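Local coordinates for SusD/RagB family nutrient-binding outer membrane lipoprotein (Bacteroides vulgatus, PDB 4F7A) that probably binds glycans, perhaps mucin O-glycans, at the outer membrane as a SusD-type lipoprotein, helping to capture nutrients at the cell surface, at residues 86-89 with 90-94; 473-476 with 477-480. All coordinates share one frame; numbering follows the deposited sequence.

Contact 1: residues 86-89 with 90-94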
ATOM      1  N   TRP A  86      -8.956 -10.258  -3.037  1.00 13.77           N
ATOM      2  CA  TRP A  86     -10.010 -10.385  -4.054  1.00 12.65           C
ATOM      3  C   TRP A  86     -11.373 -10.741  -3.422  1.00 14.20           C
ATOM      4  O   TRP A  86     -12.362 -10.012  -3.592  1.00 14.16           O
ATOM      5  CB  TRP A  86      -9.631 -11.458  -5.107  1.00 13.25           C
ATOM      6  CG  TRP A  86     -10.645 -11.574  -6.207  1.00 12.87           C
ATOM      7  CD1 TRP A  86     -11.868 -12.173  -6.128  1.00 15.86           C
ATOM      8  CD2 TRP A  86     -10.521 -11.090  -7.555  1.00 13.60           C
ATOM      9  NE1 TRP A  86     -12.519 -12.073  -7.337  1.00 17.54           N
ATOM     10  CE2 TRP A  86     -11.716 -11.408  -8.226  1.00 15.69           C
ATOM     11  CE3 TRP A  86      -9.514 -10.412  -8.255  1.00 12.96           C
ATOM     12  CZ2 TRP A  86     -11.942 -11.074  -9.568  1.00 17.67           C
ATOM     13  CZ3 TRP A  86      -9.758 -10.047  -9.604  1.00 14.57           C
ATOM     14  CH2 TRP A  86     -10.951 -10.387 -10.236  1.00 16.06           C
ATOM     15  N   ASN A  87     -11.403 -11.830  -2.665  1.00 14.56           N
ATOM     16  CA  ASN A  87     -12.665 -12.402  -2.196  1.00 14.09           C
ATOM     17  C   ASN A  87     -13.437 -11.432  -1.281  1.00 15.73           C
ATOM     18  O   ASN A  87     -14.641 -11.183  -1.466  1.00 15.94           O
ATOM     19  CB  ASN A  87     -12.423 -13.717  -1.452  1.00 12.08           C
ATOM     20  CG  ASN A  87     -11.914 -14.843  -2.354  1.00 14.90           C
ATOM     21  OD1 ASN A  87     -11.997 -14.763  -3.585  1.00 16.31           O
ATOM     22  ND2 ASN A  87     -11.383 -15.912  -1.731  1.00 14.96           N
ATOM     23  N   TYR A  88     -12.734 -10.878  -0.301  1.00 15.75           N
ATOM     24  CA  TYR A  88     -13.366  -9.990   0.663  1.00 15.18           C
ATOM     25  C   TYR A  88     -13.824  -8.698   0.018  1.00 12.19           C
ATOM     26  O   TYR A  88     -14.895  -8.184   0.335  1.00 15.29           O
ATOM     27  CB  TYR A  88     -12.439  -9.745   1.862  1.00 16.55           C
ATOM     28  CG  TYR A  88     -12.215 -10.998   2.704  1.00 16.51           C
ATOM     29  CD1 TYR A  88     -13.272 -11.840   3.035  1.00 22.65           C
ATOM     30  CD2 TYR A  88     -10.941 -11.344   3.167  1.00 18.53           C
ATOM     31  CE1 TYR A  88     -13.067 -13.003   3.794  1.00 25.48           C
ATOM     32  CE2 TYR A  88     -10.732 -12.487   3.952  1.00 16.84           C
ATOM     33  CZ  TYR A  88     -11.796 -13.315   4.250  1.00 23.24           C
ATOM     34  OH  TYR A  88     -11.605 -14.460   5.006  1.00 26.88           O
ATOM     35  N   THR A  89     -13.024  -8.162  -0.887  1.00 14.32           N
ATOM     36  CA  THR A  89     -13.352  -6.919  -1.526  1.00 14.83           C
ATOM     37  C   THR A  89     -14.570  -7.088  -2.450  1.00 13.72           C
ATOM     38  O   THR A  89     -15.504  -6.299  -2.382  1.00 16.85           O
ATOM     39  CB  THR A  89     -12.158  -6.331  -2.295  1.00 15.62           C
ATOM     40  OG1 THR A  89     -11.066  -6.105  -1.392  1.00 17.76           O
ATOM     41  CG2 THR A  89     -12.551  -5.013  -2.920  1.00 10.89           C
ATOM     42  N   TYR A  90     -14.586  -8.133  -3.269  1.00 14.88           N
ATOM     43  CA  TYR A  90     -15.720  -8.365  -4.162  1.00 14.51           C
ATOM     44  C   TYR A  90     -16.964  -8.870  -3.441  1.00 16.62           C
ATOM     45  O   TYR A  90     -18.070  -8.550  -3.843  1.00 16.94           O
ATOM     46  CB  TYR A  90     -15.343  -9.304  -5.302  1.00 16.79           C
ATOM     47  CG  TYR A  90     -14.569  -8.585  -6.387  1.00 13.60           C
ATOM     48  CD1 TYR A  90     -15.206  -7.659  -7.223  1.00 14.77           C
ATOM     49  CD2 TYR A  90     -13.216  -8.808  -6.562  1.00 13.61           C
ATOM     50  CE1 TYR A  90     -14.489  -6.997  -8.230  1.00 15.42           C
ATOM     51  CE2 TYR A  90     -12.491  -8.166  -7.548  1.00 15.15           C
ATOM     52  CZ  TYR A  90     -13.132  -7.255  -8.380  1.00 17.48           C
ATOM     53  OH  TYR A  90     -12.405  -6.631  -9.360  1.00 14.67           O
ATOM     54  N   ASN A  91     -16.792  -9.620  -2.359  1.00 18.53           N
ATOM     55  CA  ASN A  91     -17.955 -10.092  -1.612  1.00 18.73           C
ATOM     56  C   ASN A  91     -18.653  -8.983  -0.843  1.00 19.05           C
ATOM     57  O   ASN A  91     -19.878  -8.940  -0.813  1.00 17.89           O
ATOM     58  CB  ASN A  91     -17.581 -11.235  -0.658  1.00 20.28           C
ATOM     59  CG  ASN A  91     -17.415 -12.550  -1.388  1.00 25.73           C
ATOM     60  OD1 ASN A  91     -17.911 -12.702  -2.497  1.00 29.09           O
ATOM     61  ND2 ASN A  91     -16.702 -13.484  -0.790  1.00 25.55           N
ATOM     62  N   TYR A  92     -17.880  -8.085  -0.235  1.00 17.58           N
ATOM     63  CA  TYR A  92     -18.443  -7.155   0.749  1.00 18.17           C
ATOM     64  C   TYR A  92     -18.329  -5.655   0.490  1.00 18.63           C
ATOM     65  O   TYR A  92     -19.118  -4.892   1.030  1.00 19.50           O
ATOM     66  CB  TYR A  92     -17.845  -7.478   2.128  1.00 17.81           C
ATOM     67  CG  TYR A  92     -18.098  -8.922   2.547  1.00 18.57           C
ATOM     68  CD1 TYR A  92     -19.386  -9.389   2.796  1.00 20.62           C
ATOM     69  CD2 TYR A  92     -17.050  -9.803   2.697  1.00 16.46           C
ATOM     70  CE1 TYR A  92     -19.604 -10.712   3.167  1.00 20.04           C
ATOM     71  CE2 TYR A  92     -17.258 -11.116   3.065  1.00 20.76           C
ATOM     72  CZ  TYR A  92     -18.525 -11.568   3.295  1.00 17.90           C
ATOM     73  OH  TYR A  92     -18.671 -12.890   3.649  1.00 24.14           O
ATOM     74  N   ILE A  93     -17.344  -5.223  -0.289  1.00 16.21           N
ATOM     75  CA  ILE A  93     -16.962  -3.828  -0.321  1.00 15.61           C
ATOM     76  C   ILE A  93     -17.265  -3.185  -1.678  1.00 17.67           C
ATOM     77  O   ILE A  93     -17.982  -2.187  -1.751  1.00 16.85           O
ATOM     78  CB  ILE A  93     -15.475  -3.662   0.030  1.00 14.37           C
ATOM     79  CG1 ILE A  93     -15.167  -4.334   1.382  1.00 17.21           C
ATOM     80  CG2 ILE A  93     -15.056  -2.155   0.038  1.00 13.91           C
ATOM     81  CD1 ILE A  93     -16.126  -3.954   2.568  1.00 14.49           C
ATOM     82  N   PHE A  94     -16.743  -3.780  -2.745  1.00 17.04           N
ATOM     83  CA  PHE A  94     -16.964  -3.227  -4.077  1.00 16.74           C
ATOM     84  C   PHE A  94     -18.449  -3.131  -4.444  1.00 17.19           C
ATOM     85  O   PHE A  94     -18.875  -2.129  -5.009  1.00 15.87           O
ATOM     86  CB  PHE A  94     -16.132  -3.986  -5.125  1.00 16.95           C
ATOM     87  CG  PHE A  94     -16.155  -3.356  -6.496  1.00 17.12           C
ATOM     88  CD1 PHE A  94     -15.780  -2.038  -6.678  1.00 20.47           C
ATOM     89  CD2 PHE A  94     -16.562  -4.076  -7.590  1.00 22.45           C
ATOM     90  CE1 PHE A  94     -15.815  -1.445  -7.931  1.00 23.65           C
ATOM     91  CE2 PHE A  94     -16.567  -3.489  -8.849  1.00 31.42           C
ATOM     92  CZ  PHE A  94     -16.202  -2.170  -9.012  1.00 23.89           C
TER
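Trp86 and Tyr90, one helical turn apart, meet through their rings. Tyr90 CE2 sits over the centre of the indole face, 3.4 Å from Trp86 CE2. The five-membered ring of Trp86 and the Tyr90 ring are turned 42° from each other, so this is an oblique aromatic contact. A chi1 of -177° puts Trp86 CG beside its own carbonyl carbon and brings one face of the indole against Tyr90 CE2. Trp86 NE1 is hydrogen-bonded to Asp477 OD2 of helix 475-480. With an alanine here the Tyr90 ring would lose the face it rests on, and Asp477 is likely to be left without this donor. Tyr88 and Tyr92 run side by side, but only loosely, with Tyr88 CD1 4.1 Å from Tyr92 CE2.

The backbone bonds start regular, with Tyr90 N 2.9 Å from Trp86 O. The pattern then widens into a pi-type turn. Thr89 O accepts from both Ile93 N (3.0 Å) and Phe94 N (2.8 Å), which arrive from opposite faces of its carbonyl plane.

The contact lies near the start of helix 84-104. Thr89, Tyr90 and Phe94 pack on Met125 of helix 111-132. Tyr88 packs on Phe49 of helix 44-51, and Tyr92 stacks on Trp38.

Contact 2: residues 473-476 with 477-480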
ATOM      1  N   PHE A 473      -4.670 -15.201  -9.318  1.00 13.90           N
ATOM      2  CA  PHE A 473      -6.093 -14.946  -9.239  1.00 12.34           C
ATOM      3  C   PHE A 473      -6.795 -15.847  -8.205  1.00 13.13           C
ATOM      4  O   PHE A 473      -6.320 -16.937  -7.858  1.00 12.28           O
ATOM      5  CB  PHE A 473      -6.764 -15.129 -10.608  1.00 13.18           C
ATOM      6  CG  PHE A 473      -6.287 -14.189 -11.665  1.00 14.28           C
ATOM      7  CD1 PHE A 473      -6.467 -12.826 -11.517  1.00 17.94           C
ATOM      8  CD2 PHE A 473      -5.732 -14.672 -12.848  1.00 14.77           C
ATOM      9  CE1 PHE A 473      -6.067 -11.961 -12.489  1.00 13.75           C
ATOM     10  CE2 PHE A 473      -5.314 -13.812 -13.830  1.00 14.29           C
ATOM     11  CZ  PHE A 473      -5.484 -12.428 -13.640  1.00 13.77           C
ATOM     12  N   SER A 474      -7.913 -15.366  -7.693  1.00 13.51           N
ATOM     13  CA  SER A 474      -8.687 -16.131  -6.715  1.00 14.00           C
ATOM     14  C   SER A 474      -9.233 -17.408  -7.328  1.00 15.64           C
ATOM     15  O   SER A 474     -10.080 -17.333  -8.234  1.00 14.51           O
ATOM     16  CB  SER A 474      -9.864 -15.318  -6.207  1.00 13.15           C
ATOM     17  OG  SER A 474     -10.708 -16.145  -5.414  1.00 13.21           O
ATOM     18  N   GLN A 475      -8.811 -18.570  -6.800  1.00 15.91           N
ATOM     19  CA  GLN A 475      -9.411 -19.831  -7.217  1.00 16.44           C
ATOM     20  C   GLN A 475     -10.835 -19.996  -6.704  1.00 18.57           C
ATOM     21  O   GLN A 475     -11.600 -20.750  -7.293  1.00 17.15           O
ATOM     22  CB  GLN A 475      -8.549 -21.037  -6.848  1.00 20.11           C
ATOM     23  CG  GLN A 475      -7.346 -21.199  -7.786  1.00 20.89           C
ATOM     24  CD  GLN A 475      -7.762 -21.417  -9.238  1.00 25.08           C
ATOM     25  OE1 GLN A 475      -8.562 -22.313  -9.553  1.00 21.88           O
ATOM     26  NE2 GLN A 475      -7.211 -20.611 -10.132  1.00 19.52           N
ATOM     27  N   ASP A 476     -11.214 -19.286  -5.638  1.00 17.96           N
ATOM     28  CA  ASP A 476     -12.616 -19.315  -5.190  1.00 19.95           C
ATOM     29  C   ASP A 476     -13.506 -18.669  -6.242  1.00 19.69           C
ATOM     30  O   ASP A 476     -14.559 -19.208  -6.590  1.00 18.68           O
ATOM     31  CB  ASP A 476     -12.765 -18.624  -3.823  1.00 20.73           C
ATOM     32  CG  ASP A 476     -11.830 -19.223  -2.793  1.00 22.36           C
ATOM     33  OD1 ASP A 476     -12.112 -20.351  -2.368  1.00 25.77           O
ATOM     34  OD2 ASP A 476     -10.768 -18.618  -2.487  1.00 19.93           O
ATOM     35  N   ASP A 477     -13.062 -17.538  -6.785  1.00 18.79           N
ATOM     36  CA  ASP A 477     -13.775 -16.923  -7.901  1.00 17.54           C
ATOM     37  C   ASP A 477     -13.706 -17.799  -9.176  1.00 18.76           C
ATOM     38  O   ASP A 477     -14.705 -17.957  -9.873  1.00 18.42           O
ATOM     39  CB  ASP A 477     -13.242 -15.509  -8.166  1.00 19.36           C
ATOM     40  CG  ASP A 477     -14.232 -14.647  -8.940  1.00 25.24           C
ATOM     41  OD1 ASP A 477     -14.386 -14.899 -10.145  1.00 34.15           O
ATOM     42  OD2 ASP A 477     -14.820 -13.701  -8.351  1.00 28.71           O
ATOM     43  N   ALA A 478     -12.544 -18.378  -9.472  1.00 15.55           N
ATOM     44  CA  ALA A 478     -12.415 -19.265 -10.634  1.00 17.90           C
ATOM     45  C   ALA A 478     -13.389 -20.454 -10.581  1.00 19.35           C
ATOM     46  O   ALA A 478     -13.927 -20.858 -11.607  1.00 17.44           O
ATOM     47  CB  ALA A 478     -10.996 -19.740 -10.799  1.00 16.28           C
ATOM     48  N   LYS A 479     -13.631 -21.000  -9.391  1.00 18.59           N
ATOM     49  CA  LYS A 479     -14.568 -22.113  -9.264  1.00 21.24           C
ATOM     50  C   LYS A 479     -16.007 -21.679  -9.512  1.00 20.84           C
ATOM     51  O   LYS A 479     -16.822 -22.487  -9.964  1.00 24.09           O
ATOM     52  CB  LYS A 479     -14.460 -22.776  -7.888  1.00 23.65           C
ATOM     53  CG  LYS A 479     -13.192 -23.598  -7.670  1.00 27.56           C
ATOM     54  CD  LYS A 479     -12.955 -23.795  -6.170  1.00 41.46           C
ATOM     55  CE  LYS A 479     -11.927 -24.875  -5.877  1.00 47.86           C
ATOM     56  NZ  LYS A 479     -12.107 -25.382  -4.485  1.00 55.15           N
ATOM     57  N   LYS A 480     -16.335 -20.428  -9.188  1.00 19.40           N
ATOM     58  CA  LYS A 480     -17.682 -19.902  -9.434  1.00 20.45           C
ATOM     59  C   LYS A 480     -17.831 -19.526 -10.883  1.00 20.13           C
ATOM     60  O   LYS A 480     -18.928 -19.607 -11.444  1.00 21.22           O
ATOM     61  CB  LYS A 480     -17.949 -18.651  -8.593  1.00 20.28           C
ATOM     62  CG  LYS A 480     -18.076 -18.916  -7.089  1.00 29.58           C
ATOM     63  CD  LYS A 480     -18.207 -17.582  -6.335  1.00 38.17           C
ATOM     64  CE  LYS A 480     -18.826 -17.756  -4.945  1.00 49.65           C
ATOM     65  NZ  LYS A 480     -17.935 -18.453  -3.974  1.00 54.68           N
TER
HETATM   66  O   HOH W   1     -15.881 -20.786  -4.702  1.00 31.44           O
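Ser474 caps the helix that begins just after it. Its OG accepts from Asp477 N at 3.1 Å, and the bond is nearly straight, with an N-H...O angle of 171°. The hydroxyl lies anti to the serine's own backbone N (chi1 171°), which brings it round to face the first turn. The same OG is also hydrogen-bonded to the Asn87 side chain, so two partners fix its place.

The backbone bonds of the turn follow. Ala478 N donates to Ser474 O at 2.9 Å, so Ser474 holds the turn by both its side chain and its carbonyl. Lys479 N reaches Gln475 O, also at 2.9 Å. The bond from Lys480 N to Asp476 O is weak, at 3.4 Å. A water helps here: it donates to Asp476 O at 2.8 Å and accepts from Lys480 NZ, so the lysine end is tied back to the turn.

Van der Waals contacts are few. The Gln475 chain bends at chi2 (-61°), and this folds its amide back beside the Ala478 methyl, with OE1 3.8 Å from Ala478 CB. Both residues also pack on Tyr485 of helix 482-492. The aliphatic part of Lys479 runs past the carbonyl of Gln475, its CG 3.3 Å from Gln475 O.

The acidic side chains turn to partners beyond the turn. Asp476 OD2 takes a hydrogen bond from Asn87, and Asp477 points to the indole of Trp86. Acids at the second and third positions of the helix probably interact favourably with its dipole and with the N-H groups at its start. The arrangement is a classic serine N-cap of the short helix 475-480, with OG accepting from the third helical residue.

Overall arrangement
Contact 1 comes early in the chain, near the start of helix 84-104. Contact 2 comes late, at the start of the short helix 475-480. Their centres are about 13 Å apart, on the same side of the chain's centre, and they touch. Asn87 bridges them by two probable hydrogen bonds: its OD1 lies 2.6 Å from Ser474 OG, and its ND2 lies 2.9 Å from Asp476 OD2. Trp86 CD1 also packs 3.7 Å from Ser474 CB. The first turn of the late helix is thus joined to the early one, bringing distant parts of the chain together within this largely helical, TPR-like SusD fold.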